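Local structure of aldose-aldose oxidoreductase (Caulobacter crescentus, 5A04) at residues P105-N108 with D112-A115. The protein probably transfers hydride between aldose sugars, oxidising one and reducing another, using an NADP(H) cofactor bound in its Rossmann-fold domain. Numbering follows the deposited sequence.
Sequences PMAN and DCEA
Met106 meets Cys113 along most of its length, in the loop that carries the chain from strand 99-102 of the Rossmann sheet into helix 110-123, just after Pro105, which follows a cis peptide bond and touches the NADPH, placing the start of this loop at the cofactor pocket. CG of Met106 lies anti to the backbone N (chi1 -180°) and the chain stays extended beyond it, which lays the thioether alongside Cys113; Met116 and Ile117 of the same helix also touch Met106. SD of Met106 comes 3.6 Å from SG of Cys113, while the terminal CE reaches the cysteine's carbonyl oxygen O at 3.7 Å. Leu318 and Leu321 of helix 314-333 also pack on Cys113. At Ala107 the backbones draw nearest, with 5.8 Å from its CA to CA of Cys113. The methyl CB of Ala107 abuts CB of Asp112 at 3.6 Å and sits 4.1 Å from SG of Cys113. At Asn108 the contact turns polar: one water accepts from the backbone N of Asn108 at 2.9 Å and donates to OD2 of Asp112 at 2.5 Å. The other carboxylate oxygen, OD1, forms a salt bridge with NH1 of Arg87, and ND2 of Asn108 makes a hydrogen bond to OG of Ser84. The chemistry thus divides into a buried sulfur-rich patch and a hydrated carboxylate, whose pairing with Arg87 and the water would be expected to favour its ionised form.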
ATOM      1  N   PRO A 105      -7.908   9.949 -18.481  1.00 15.93           N
ATOM      2  CA  PRO A 105      -9.166   9.992 -17.734  1.00 16.41           C
ATOM      3  C   PRO A 105     -10.243  10.537 -18.674  1.00 14.83           C
ATOM      4  O   PRO A 105      -9.902  11.285 -19.586  1.00 15.34           O
ATOM      5  CB  PRO A 105      -8.850  10.960 -16.582  1.00 15.80           C
ATOM      6  CG  PRO A 105      -7.841  11.903 -17.192  1.00 17.18           C
ATOM      7  CD  PRO A 105      -6.959  10.979 -18.023  1.00 15.50           C
ATOM      8  N   MET A 106     -11.489  10.137 -18.489  1.00 15.71           N
ATOM      9  CA  MET A 106     -12.546  10.502 -19.432  1.00 16.58           C
ATOM     10  C   MET A 106     -12.639  12.006 -19.701  1.00 17.00           C
ATOM     11  O   MET A 106     -12.649  12.428 -20.861  1.00 16.25           O
ATOM     12  CB  MET A 106     -13.879   9.982 -18.923  1.00 15.66           C
ATOM     13  CG  MET A 106     -15.067  10.301 -19.831  1.00 14.73           C
ATOM     14  SD  MET A 106     -16.459   9.380 -19.178  1.00 17.01           S
ATOM     15  CE  MET A 106     -17.695   9.728 -20.431  1.00 17.64           C
ATOM     16  N   ALA A 107     -12.680  12.810 -18.638  1.00 16.21           N
ATOM     17  CA  ALA A 107     -12.694  14.267 -18.783  1.00 14.88           C
ATOM     18  C   ALA A 107     -12.244  14.897 -17.468  1.00 20.60           C
ATOM     19  O   ALA A 107     -11.921  14.176 -16.524  1.00 18.88           O
ATOM     20  CB  ALA A 107     -14.090  14.754 -19.179  1.00 17.48           C
ATOM     21  N   ASN A 108     -12.237  16.223 -17.385  1.00 19.69           N
ATOM     22  CA  ASN A 108     -11.750  16.882 -16.163  1.00 20.06           C
ATOM     23  C   ASN A 108     -12.689  16.755 -14.970  1.00 20.99           C
ATOM     24  O   ASN A 108     -12.252  16.841 -13.819  1.00 21.89           O
ATOM     25  CB  ASN A 108     -11.497  18.373 -16.410  1.00 23.90           C
ATOM     26  CG  ASN A 108     -10.371  18.628 -17.398  1.00 22.74           C
ATOM     27  OD1 ASN A 108      -9.657  17.708 -17.812  1.00 27.01           O
ATOM     28  ND2 ASN A 108     -10.212  19.886 -17.785  1.00 26.27           N
ATOM     29  N   ASP A 112     -18.482  17.156 -17.077  1.00 15.40           N
ATOM     30  CA  ASP A 112     -18.001  16.987 -18.444  1.00 16.03           C
ATOM     31  C   ASP A 112     -18.250  15.561 -18.934  1.00 14.42           C
ATOM     32  O   ASP A 112     -18.622  15.350 -20.091  1.00 14.59           O
ATOM     33  CB  ASP A 112     -16.511  17.323 -18.540  1.00 17.95           C
ATOM     34  CG  ASP A 112     -16.232  18.821 -18.445  1.00 20.33           C
ATOM     35  OD1 ASP A 112     -17.138  19.628 -18.744  1.00 21.41           O
ATOM     36  OD2 ASP A 112     -15.090  19.181 -18.082  1.00 25.19           O
ATOM     37  N   CYS A 113     -18.021  14.584 -18.062  1.00 17.13           N
ATOM     38  CA  CYS A 113     -18.344  13.194 -18.395  1.00 15.09           C
ATOM     39  C   CYS A 113     -19.822  13.055 -18.722  1.00 15.74           C
ATOM     40  O   CYS A 113     -20.193  12.403 -19.691  1.00 14.97           O
ATOM     41  CB  CYS A 113     -17.998  12.243 -17.246  1.00 15.54           C
ATOM     42  SG  CYS A 113     -16.247  12.150 -16.858  1.00 16.58           S
ATOM     43  N   GLU A 114     -20.673  13.662 -17.901  1.00 15.05           N
ATOM     44  CA  GLU A 114     -22.111  13.573 -18.138  1.00 15.24           C
ATOM     45  C   GLU A 114     -22.484  14.158 -19.495  1.00 14.31           C
ATOM     46  O   GLU A 114     -23.334  13.612 -20.199  1.00 16.70           O
ATOM     47  CB  GLU A 114     -22.890  14.283 -17.025  1.00 15.98           C
ATOM     48  CG  GLU A 114     -22.702  13.620 -15.662  1.00 18.39           C
ATOM     49  CD  GLU A 114     -23.413  14.366 -14.536  1.00 23.53           C
ATOM     50  OE1 GLU A 114     -23.377  15.611 -14.523  1.00 26.71           O
ATOM     51  OE2 GLU A 114     -24.011  13.702 -13.668  1.00 29.80           O
ATOM     52  N   ALA A 115     -21.834  15.257 -19.867  1.00 14.89           N
ATOM     53  CA  ALA A 115     -22.101  15.901 -21.152  1.00 15.69           C
ATOM     54  C   ALA A 115     -21.710  14.991 -22.305  1.00 17.62           C
ATOM     55  O   ALA A 115     -22.414  14.901 -23.310  1.00 16.29           O
ATOM     56  CB  ALA A 115     -21.361  17.219 -21.242  1.00 16.10           C
TER
HETATM   57  O   HOH W   1     -13.072  18.286 -19.321  1.00 23.54           O